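Local atomic coordinates of extracellular solute-binding protein, family 1 (Bifidobacterium longum subsp. infantis ATCC 15697, PDB entry 3OMB), a protein that probably serves as the extracellular, substrate-capturing component of an ABC-type importer, binding a solute, possibly a sugar, and also holding a magnesium ion. Residues A[129-132]-A[133-137]; A[97-100]-A[101-105]; A[434-437]-A[438-442]. All coordinates share one frame; numbering follows the deposited sequence.

Contact 1. Residues A[129-132]-A[133-137]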
ATOM      1  N   LYS A 129      16.598 -17.240   1.231  1.00 22.81           N
ATOM      2  CA  LYS A 129      17.950 -16.658   1.189  1.00 23.53           C
ATOM      3  C   LYS A 129      18.184 -15.928  -0.137  1.00 22.58           C
ATOM      4  O   LYS A 129      18.778 -14.848  -0.169  1.00 23.14           O
ATOM      5  CB  LYS A 129      19.054 -17.708   1.419  1.00 23.83           C
ATOM      6  CG  LYS A 129      19.195 -18.180   2.876  1.00 26.63           C
ATOM      7  CD  LYS A 129      20.563 -18.798   3.131  1.00 31.28           C
ATOM      8  CE  LYS A 129      20.694 -20.181   2.521  1.00 33.31           C
ATOM      9  NZ  LYS A 129      22.136 -20.649   2.616  1.00 36.21           N
ATOM     10  N   ALA A 130      17.708 -16.518  -1.224  1.00 21.85           N
ATOM     11  CA  ALA A 130      17.822 -15.902  -2.561  1.00 20.96           C
ATOM     12  C   ALA A 130      17.061 -14.572  -2.639  1.00 20.05           C
ATOM     13  O   ALA A 130      17.535 -13.611  -3.242  1.00 20.15           O
ATOM     14  CB  ALA A 130      17.317 -16.860  -3.624  1.00 21.30           C
ATOM     15  N   PHE A 131      15.889 -14.543  -2.016  1.00 18.96           N
ATOM     16  CA  PHE A 131      15.025 -13.385  -1.958  1.00 18.92           C
ATOM     17  C   PHE A 131      15.769 -12.285  -1.199  1.00 19.30           C
ATOM     18  O   PHE A 131      15.892 -11.156  -1.704  1.00 18.38           O
ATOM     19  CB  PHE A 131      13.687 -13.797  -1.305  1.00 18.37           C
ATOM     20  CG  PHE A 131      12.700 -12.659  -1.047  1.00 19.63           C
ATOM     21  CD1 PHE A 131      12.583 -11.560  -1.914  1.00 18.92           C
ATOM     22  CD2 PHE A 131      11.838 -12.736   0.044  1.00 19.22           C
ATOM     23  CE1 PHE A 131      11.657 -10.544  -1.674  1.00 19.52           C
ATOM     24  CE2 PHE A 131      10.897 -11.725   0.296  1.00 20.56           C
ATOM     25  CZ  PHE A 131      10.809 -10.623  -0.562  1.00 19.23           C
ATOM     26  N   PHE A 132      16.307 -12.626  -0.020  1.00 19.61           N
ATOM     27  CA  PHE A 132      17.045 -11.665   0.799  1.00 20.45           C
ATOM     28  C   PHE A 132      18.282 -11.134   0.069  1.00 21.53           C
ATOM     29  O   PHE A 132      18.644  -9.973   0.232  1.00 21.18           O
ATOM     30  CB  PHE A 132      17.488 -12.261   2.139  1.00 20.26           C
ATOM     31  CG  PHE A 132      16.352 -12.564   3.113  1.00 22.06           C
ATOM     32  CD1 PHE A 132      15.027 -12.166   2.851  1.00 23.05           C
ATOM     33  CD2 PHE A 132      16.630 -13.210   4.325  1.00 22.81           C
ATOM     34  CE1 PHE A 132      14.000 -12.437   3.776  1.00 23.54           C
ATOM     35  CE2 PHE A 132      15.606 -13.483   5.254  1.00 23.21           C
ATOM     36  CZ  PHE A 132      14.296 -13.091   4.977  1.00 22.98           C
ATOM     37  N   LYS A 133      18.920 -11.963  -0.754  1.00 22.41           N
ATOM     38  CA  LYS A 133      20.130 -11.525  -1.426  1.00 23.78           C
ATOM     39  C   LYS A 133      19.821 -10.481  -2.501  1.00 24.17           C
ATOM     40  O   LYS A 133      20.501  -9.450  -2.576  1.00 25.36           O
ATOM     41  CB  LYS A 133      20.901 -12.704  -2.009  1.00 24.28           C
ATOM     42  CG  LYS A 133      22.205 -12.303  -2.688  1.00 27.44           C
ATOM     43  CD  LYS A 133      22.860 -13.489  -3.354  1.00 30.60           C
ATOM     44  CE  LYS A 133      23.806 -13.031  -4.450  1.00 33.03           C
ATOM     45  NZ  LYS A 133      24.754 -14.126  -4.799  1.00 34.47           N
ATOM     46  N   GLN A 134      18.799 -10.733  -3.311  1.00 23.27           N
ATOM     47  CA  GLN A 134      18.396  -9.800  -4.358  1.00 23.21           C
ATOM     48  C   GLN A 134      17.638  -8.540  -3.855  1.00 23.23           C
ATOM     49  O   GLN A 134      17.722  -7.474  -4.475  1.00 22.93           O
ATOM     50  CB  GLN A 134      17.543 -10.541  -5.398  1.00 22.93           C
ATOM     51  CG  GLN A 134      17.457  -9.810  -6.716  1.00 22.08           C
ATOM     52  CD  GLN A 134      16.643 -10.575  -7.714  1.00 21.08           C
ATOM     53  OE1 GLN A 134      15.441 -10.365  -7.824  1.00 20.22           O
ATOM     54  NE2 GLN A 134      17.281 -11.506  -8.413  1.00 19.89           N
ATOM     55  N   LYS A 135      16.907  -8.673  -2.749  1.00 22.58           N
ATOM     56  CA  LYS A 135      16.089  -7.591  -2.219  1.00 22.69           C
ATOM     57  C   LYS A 135      16.471  -7.368  -0.758  1.00 23.01           C
ATOM     58  O   LYS A 135      15.784  -7.853   0.158  1.00 21.91           O
ATOM     59  CB  LYS A 135      14.600  -7.954  -2.290  1.00 22.41           C
ATOM     60  CG  LYS A 135      14.105  -8.564  -3.602  1.00 23.82           C
ATOM     61  CD  LYS A 135      13.943  -7.520  -4.659  1.00 25.10           C
ATOM     62  CE  LYS A 135      13.521  -8.130  -5.991  1.00 26.00           C
ATOM     63  NZ  LYS A 135      13.157  -7.001  -6.912  1.00 23.89           N
ATOM     64  N   PRO A 136      17.560  -6.622  -0.516  1.00 23.59           N
ATOM     65  CA  PRO A 136      17.981  -6.479   0.881  1.00 23.87           C
ATOM     66  C   PRO A 136      16.959  -5.759   1.751  1.00 23.87           C
ATOM     67  O   PRO A 136      17.021  -5.880   2.981  1.00 24.29           O
ATOM     68  CB  PRO A 136      19.293  -5.690   0.797  1.00 24.40           C
ATOM     69  CG  PRO A 136      19.576  -5.492  -0.658  1.00 24.59           C
ATOM     70  CD  PRO A 136      18.324  -5.754  -1.424  1.00 24.44           C
ATOM     71  N   ASP A 137      16.027  -5.019   1.156  1.00 23.29           N
ATOM     72  CA  ASP A 137      14.989  -4.390   1.990  1.00 23.59           C
ATOM     73  C   ASP A 137      13.975  -5.409   2.561  1.00 23.08           C
ATOM     74  O   ASP A 137      13.373  -5.164   3.616  1.00 22.19           O
ATOM     75  CB  ASP A 137      14.286  -3.231   1.273  1.00 24.03           C
ATOM     76  CG  ASP A 137      15.141  -1.929   1.237  1.00 27.20           C
ATOM     77  OD1 ASP A 137      16.340  -1.926   1.653  1.00 28.36           O
ATOM     78  OD2 ASP A 137      14.597  -0.894   0.780  1.00 29.95           O
TER
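Phe131 meets Lys135 one helical turn further on: the aliphatic start of the lysine crosses the phenyl group at about a right angle, with Lys135 CG 3.7 Å from Phe131 CE1, coming at the ring obliquely. Phe131 CG lies opposite its own backbone nitrogen (chi1 175°), which sets the ring beside the carbonyl carbon, on the side where Lys135 comes round; beyond CG the lysine chain bends at chi2 (-77°) and its ammonium heads away from the ring. The same pair is joined through the backbone, Lys135 N donating to Phe131 O at 2.9 Å. One residue back, Gln134 N reaches Ala130 O at 3.1 Å in a straighter bond (167°), and Lys133 N reaches Lys129 O at 2.9 Å. These are the last i to i+4 bonds of helix 126-134. Lys135 then leaves helical angles and stands as the residue just before helix 136-142, with Pro136 in that helix's first turn, so the contact is a helix-to-helix corner. Further out, Trp425 stacks on the Phe131 ring, and Leu349 and Ala138 also touch that side chain. Cut back to an alanine, Phe131 would probably leave the Lys135 methylenes and the Trp425 ring without their shared partner, with a gap between them. Gln134 ties the same region to the 425-429 loop, its OE1 accepting from Asp428 N and its NE2 donating to Glu429. The Lys135 ammonium forms salt bridges with both Asp428 and Glu348; with two carboxylates to answer, it is likely to stay protonated, and it couples a greasy stem to a firmly paired charge.

Contact 2. Residues A[97-100]-A[101-105]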
ATOM      1  N   ASP A  97       0.098 -24.685  11.323  1.00 29.61           N
ATOM      2  CA  ASP A  97       1.537 -24.924  11.139  1.00 28.72           C
ATOM      3  C   ASP A  97       2.221 -23.828  10.325  1.00 27.01           C
ATOM      4  O   ASP A  97       3.273 -23.329  10.704  1.00 26.04           O
ATOM      5  CB  ASP A  97       1.793 -26.265  10.445  1.00 29.36           C
ATOM      6  CG  ASP A  97       1.309 -27.458  11.252  1.00 31.60           C
ATOM      7  OD1 ASP A  97       1.195 -27.335  12.498  1.00 33.85           O
ATOM      8  OD2 ASP A  97       1.049 -28.524  10.622  1.00 33.27           O
ATOM      9  N   VAL A  98       1.624 -23.506   9.181  1.00 25.80           N
ATOM     10  CA  VAL A  98       2.118 -22.479   8.288  1.00 24.67           C
ATOM     11  C   VAL A  98       1.018 -21.424   8.179  1.00 24.54           C
ATOM     12  O   VAL A  98      -0.162 -21.757   8.071  1.00 24.29           O
ATOM     13  CB  VAL A  98       2.475 -23.060   6.892  1.00 24.65           C
ATOM     14  CG1 VAL A  98       2.897 -21.940   5.886  1.00 23.16           C
ATOM     15  CG2 VAL A  98       3.561 -24.142   7.009  1.00 24.06           C
ATOM     16  N   ASN A  99       1.410 -20.154   8.211  1.00 24.38           N
ATOM     17  CA  ASN A  99       0.442 -19.073   8.217  1.00 24.40           C
ATOM     18  C   ASN A  99       0.812 -18.042   7.170  1.00 24.72           C
ATOM     19  O   ASN A  99       1.912 -17.477   7.202  1.00 24.46           O
ATOM     20  CB  ASN A  99       0.382 -18.437   9.597  1.00 24.60           C
ATOM     21  CG  ASN A  99       0.012 -19.424  10.665  1.00 24.70           C
ATOM     22  OD1 ASN A  99      -1.156 -19.635  10.922  1.00 26.78           O
ATOM     23  ND2 ASN A  99       1.006 -20.062  11.268  1.00 23.71           N
ATOM     24  N   LEU A 100      -0.117 -17.814   6.244  1.00 24.53           N
ATOM     25  CA  LEU A 100       0.085 -16.885   5.142  1.00 24.47           C
ATOM     26  C   LEU A 100      -0.715 -15.607   5.374  1.00 24.38           C
ATOM     27  O   LEU A 100      -1.943 -15.629   5.375  1.00 24.05           O
ATOM     28  CB  LEU A 100      -0.280 -17.536   3.789  1.00 23.95           C
ATOM     29  CG  LEU A 100       0.312 -18.927   3.502  1.00 24.78           C
ATOM     30  CD1 LEU A 100      -0.024 -19.363   2.087  1.00 23.21           C
ATOM     31  CD2 LEU A 100       1.832 -18.997   3.731  1.00 24.07           C
ATOM     32  N   ASN A 101       0.000 -14.503   5.571  1.00 25.02           N
ATOM     33  CA  ASN A 101      -0.588 -13.213   5.892  1.00 26.28           C
ATOM     34  C   ASN A 101      -1.523 -13.309   7.086  1.00 27.13           C
ATOM     35  O   ASN A 101      -2.581 -12.693   7.099  1.00 27.92           O
ATOM     36  CB  ASN A 101      -1.316 -12.599   4.690  1.00 26.35           C
ATOM     37  CG  ASN A 101      -0.363 -12.030   3.658  1.00 27.06           C
ATOM     38  OD1 ASN A 101       0.405 -11.119   3.944  1.00 29.02           O
ATOM     39  ND2 ASN A 101      -0.427 -12.550   2.445  1.00 28.23           N
ATOM     40  N   GLY A 102      -1.133 -14.112   8.068  1.00 27.75           N
ATOM     41  CA  GLY A 102      -1.921 -14.261   9.290  1.00 29.18           C
ATOM     42  C   GLY A 102      -1.464 -13.327  10.388  1.00 29.53           C
ATOM     43  O   GLY A 102      -2.279 -12.648  10.994  1.00 30.39           O
ATOM     44  N   TYR A 103      -0.154 -13.271  10.603  1.00 29.92           N
ATOM     45  CA  TYR A 103       0.435 -12.634  11.777  1.00 30.84           C
ATOM     46  C   TYR A 103       1.614 -11.770  11.426  1.00 31.21           C
ATOM     47  O   TYR A 103       2.251 -11.965  10.406  1.00 31.68           O
ATOM     48  CB  TYR A 103       0.923 -13.719  12.734  1.00 30.94           C
ATOM     49  CG  TYR A 103      -0.160 -14.693  13.087  1.00 30.91           C
ATOM     50  CD1 TYR A 103      -1.168 -14.337  13.972  1.00 31.15           C
ATOM     51  CD2 TYR A 103      -0.201 -15.955  12.500  1.00 30.22           C
ATOM     52  CE1 TYR A 103      -2.193 -15.220  14.271  1.00 32.80           C
ATOM     53  CE2 TYR A 103      -1.217 -16.854  12.807  1.00 30.86           C
ATOM     54  CZ  TYR A 103      -2.203 -16.483  13.697  1.00 31.77           C
ATOM     55  OH  TYR A 103      -3.209 -17.358  14.006  1.00 32.48           O
ATOM     56  N   GLY A 104       1.917 -10.813  12.285  1.00 32.23           N
ATOM     57  CA  GLY A 104       3.160 -10.064  12.162  1.00 32.19           C
ATOM     58  C   GLY A 104       4.102 -10.512  13.256  1.00 32.77           C
ATOM     59  O   GLY A 104       3.678 -11.159  14.213  1.00 32.97           O
ATOM     60  N   ALA A 105       5.368 -10.134  13.130  1.00 32.98           N
ATOM     61  CA  ALA A 105       6.428 -10.558  14.051  1.00 33.45           C
ATOM     62  C   ALA A 105       6.258 -10.125  15.507  1.00 34.18           C
ATOM     63  O   ALA A 105       6.700 -10.843  16.407  1.00 35.20           O
ATOM     64  CB  ALA A 105       7.780 -10.095  13.531  1.00 33.38           C
TER
HETATM   65  O   HOH W   1      -3.165 -19.886  12.661  1.00 29.97           O
HETATM   66  O   HOH W   2       1.519 -15.059   8.561  1.00 32.59           O
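Strand 98-100 runs out through Asn99 and Leu100 in extended conformation, and the chain turns abruptly at Asn101, which takes left-handed helical values and brings Tyr103 back alongside Asn99. No direct hydrogen bond spans the turn; two waters do the polar work. Water 2 sits inside the bend, donating to Asn99 O at 2.8 Å and accepting from Gly102 N at 2.9 Å, so it bridges backbone groups that the turn itself leaves apart. Water 1 lies at the rim of the Tyr103 ring, in its plane, and joins the two side chains: it donates to Asn99 OD1 at 2.7 Å and is hydrogen-bonded to Tyr103 OH at 2.9 Å. Between these bridges the side chains touch directly. Asn99 OD1 comes to 3.4 Å from Tyr103 CE2 at the ring's edge, Asn99 CG lies in the ring plane 3.6 Å from the same carbon, and amide and ring planes stand 74° apart. The first torsion of Asn99 puts the amide beside the ring, and its turn about chi2 (-88°) gives OD1 to the tyrosine side and its water, and ND2 to Ala96 O and Ser355 O. The amide is thereby fixed in rotation by bonds at both ends. Gly102 passes beside the Asn99 side chain, where a beta carbon would be crowded by Tyr103 CD2. Beyond the pair, Tyr103 meets the rings of Trp82 and Phe115 at steep angles and touches Lys86, Thr89 and Leu90, while Trp82 NE1 donates to Gly102 O. The bend thus leads from strand 98-100, which lies between strands 41-48 and 352-356, toward helix 106-110, with the tyrosine packed against helix 79-92.

Contact 3. Residues A[434-437]-A[438-442]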
ATOM      1  N   GLY A 434       1.617  -8.896 -20.075  1.00 29.49           N
ATOM      2  CA  GLY A 434       0.157  -8.801 -19.969  1.00 29.31           C
ATOM      3  C   GLY A 434      -0.439  -8.586 -18.587  1.00 29.39           C
ATOM      4  O   GLY A 434      -1.657  -8.706 -18.434  1.00 29.88           O
ATOM      5  N   ASP A 435       0.381  -8.311 -17.567  1.00 29.00           N
ATOM      6  CA  ASP A 435      -0.157  -7.894 -16.259  1.00 28.58           C
ATOM      7  C   ASP A 435      -0.514  -6.416 -16.409  1.00 28.81           C
ATOM      8  O   ASP A 435       0.329  -5.549 -16.204  1.00 28.25           O
ATOM      9  CB  ASP A 435       0.860  -8.118 -15.124  1.00 28.23           C
ATOM     10  CG  ASP A 435       0.323  -7.679 -13.715  1.00 29.32           C
ATOM     11  OD1 ASP A 435      -0.760  -7.044 -13.630  1.00 28.52           O
ATOM     12  OD2 ASP A 435       1.001  -7.954 -12.682  1.00 28.26           O
ATOM     13  N   THR A 436      -1.751  -6.125 -16.805  1.00 28.99           N
ATOM     14  CA  THR A 436      -2.140  -4.744 -17.126  1.00 29.50           C
ATOM     15  C   THR A 436      -1.995  -3.811 -15.917  1.00 29.55           C
ATOM     16  O   THR A 436      -1.650  -2.635 -16.079  1.00 29.43           O
ATOM     17  CB  THR A 436      -3.581  -4.660 -17.624  1.00 30.28           C
ATOM     18  OG1 THR A 436      -4.465  -5.120 -16.582  1.00 30.95           O
ATOM     19  CG2 THR A 436      -3.757  -5.506 -18.889  1.00 30.25           C
ATOM     20  N   HIS A 437      -2.270  -4.347 -14.726  1.00 28.05           N
ATOM     21  CA  HIS A 437      -2.150  -3.622 -13.469  1.00 28.43           C
ATOM     22  C   HIS A 437      -0.675  -3.155 -13.272  1.00 27.72           C
ATOM     23  O   HIS A 437      -0.422  -2.049 -12.801  1.00 27.27           O
ATOM     24  CB  HIS A 437      -2.660  -4.528 -12.331  1.00 28.79           C
ATOM     25  CG  HIS A 437      -2.946  -3.815 -11.038  1.00 31.81           C
ATOM     26  ND1 HIS A 437      -3.868  -2.791 -10.930  1.00 33.96           N
ATOM     27  CD2 HIS A 437      -2.473  -4.022  -9.782  1.00 33.66           C
ATOM     28  CE1 HIS A 437      -3.927  -2.380  -9.673  1.00 34.91           C
ATOM     29  NE2 HIS A 437      -3.091  -3.109  -8.954  1.00 34.47           N
ATOM     30  N   ALA A 438       0.280  -3.984 -13.697  1.00 26.85           N
ATOM     31  CA  ALA A 438       1.705  -3.651 -13.630  1.00 26.27           C
ATOM     32  C   ALA A 438       2.109  -2.705 -14.759  1.00 26.14           C
ATOM     33  O   ALA A 438       2.765  -1.696 -14.510  1.00 25.45           O
ATOM     34  CB  ALA A 438       2.551  -4.921 -13.684  1.00 26.05           C
ATOM     35  N   ASP A 439       1.723  -3.036 -15.995  1.00 26.44           N
ATOM     36  CA  ASP A 439       1.990  -2.169 -17.150  1.00 27.20           C
ATOM     37  C   ASP A 439       1.528  -0.710 -16.979  1.00 27.13           C
ATOM     38  O   ASP A 439       2.265   0.208 -17.327  1.00 27.16           O
ATOM     39  CB  ASP A 439       1.406  -2.762 -18.428  1.00 27.60           C
ATOM     40  CG  ASP A 439       2.083  -4.072 -18.831  1.00 29.68           C
ATOM     41  OD1 ASP A 439       3.096  -4.489 -18.198  1.00 29.35           O
ATOM     42  OD2 ASP A 439       1.581  -4.695 -19.793  1.00 33.37           O
ATOM     43  N   GLU A 440       0.324  -0.496 -16.447  1.00 27.23           N
ATOM     44  CA  GLU A 440      -0.176   0.859 -16.211  1.00 27.64           C
ATOM     45  C   GLU A 440       0.636   1.545 -15.115  1.00 27.22           C
ATOM     46  O   GLU A 440       0.839   2.764 -15.148  1.00 26.60           O
ATOM     47  CB  GLU A 440      -1.621   0.847 -15.743  1.00 28.05           C
ATOM     48  CG  GLU A 440      -2.630   0.280 -16.700  1.00 30.52           C
ATOM     49  CD  GLU A 440      -3.850  -0.222 -15.941  1.00 32.76           C
ATOM     50  OE1 GLU A 440      -3.987   0.122 -14.740  1.00 31.99           O
ATOM     51  OE2 GLU A 440      -4.666  -0.961 -16.541  1.00 35.71           O
ATOM     52  N   LEU A 441       1.072   0.760 -14.134  1.00 27.05           N
ATOM     53  CA  LEU A 441       1.877   1.292 -13.036  1.00 27.37           C
ATOM     54  C   LEU A 441       3.223   1.795 -13.562  1.00 27.37           C
ATOM     55  O   LEU A 441       3.634   2.915 -13.266  1.00 27.21           O
ATOM     56  CB  LEU A 441       2.066   0.246 -11.921  1.00 27.18           C
ATOM     57  CG  LEU A 441       2.711   0.779 -10.642  1.00 27.11           C
ATOM     58  CD1 LEU A 441       1.838   1.870 -10.047  1.00 26.93           C
ATOM     59  CD2 LEU A 441       2.941  -0.353  -9.656  1.00 26.04           C
ATOM     60  N   ILE A 442       3.888   0.954 -14.343  1.00 28.13           N
ATOM     61  CA  ILE A 442       5.162   1.294 -14.979  1.00 29.10           C
ATOM     62  C   ILE A 442       5.055   2.620 -15.750  1.00 28.89           C
ATOM     63  O   ILE A 442       5.885   3.506 -15.573  1.00 28.98           O
ATOM     64  CB  ILE A 442       5.687   0.131 -15.896  1.00 29.50           C
ATOM     65  CG1 ILE A 442       6.182  -1.063 -15.053  1.00 30.74           C
ATOM     66  CG2 ILE A 442       6.777   0.620 -16.881  1.00 29.70           C
ATOM     67  CD1 ILE A 442       7.604  -0.889 -14.443  1.00 32.88           C
TER
HETATM   68  O   HOH W   3       2.577  -6.728 -21.187  1.00 42.08           O
HETATM   69  O   HOH W   4       3.038  -7.135 -17.591  1.00 28.75           O
HETATM   70  O   HOH W   5      -5.235  -1.437 -12.804  1.00 31.76           O
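Asp435 caps the helix that Ala438 helps to begin: its carboxylate OD1 accepts from Ala438 N at 3.2 Å, a weak bond, and the side chain is directed there by a chi1 of 180°, with CG opposite the backbone nitrogen. The carboxylate also packs against the methyl of Ala438, whose CB is 3.5 Å from Asp435 CG, while its other oxygen, OD2, is taken by the hydroxyl of Tyr160. Both oxygens are therefore engaged and the group has little freedom to turn. Asp435 O makes the first i to i+4 bond, received from Asp439 N at 2.9 Å and nearly straight at 174°. Asp439 turns back over this start of the helix, its CG opposite the carbonyl carbon (chi1 -66°), so that its two oxygens face the preceding backbone through water: water 3 firmly bridges OD2 and Gly434 N, while water 4 lies between OD1 and Asp435 N, its proton sharing less certain. The N-terminal end of the helix probably helps stabilise the negative charge of both carboxylates. On another side, Glu440 lies beside Thr436 and points the same way; its CG passes 3.1 Å from Thr436 O, whose own bond comes from Glu440 N at 2.9 Å. The glutamate chain is extended beyond CG, and water 5 donates to its OE1 at 2.8 Å while sitting in the His437 ring plane, 2.7 Å from His437 ND1. Ser312 OG also bonds to OE1, and the His437 ring stacks on Trp311. Helix 436-452 thus starts just after strand 431-433, its first turn held by Tyr160 at the cap and by the loop following strand 305-310 through His437, Leu441 and Glu440.

From the N terminus the chain first meets contact 2, which turns it out of the sheet made by strands 41-48, 71-78, 98-100 and 352-356 toward helix 106-110. Contact 1 follows at the corner between helices 126-134 and 136-142, and contact 3 comes much later, where strand 431-433 gives way to helix 436-452. All three are local and stand in series; none nests within or crosses another. They do not touch: contacts 1 and 2 have centres about 20 Å apart, contacts 2 and 3 about 28 Å. The segment leading up to contact 3 approaches both others, Leu421 and Val423 packing on contact 2, Trp425 packing on contact 1 and Asp428 bonding to it.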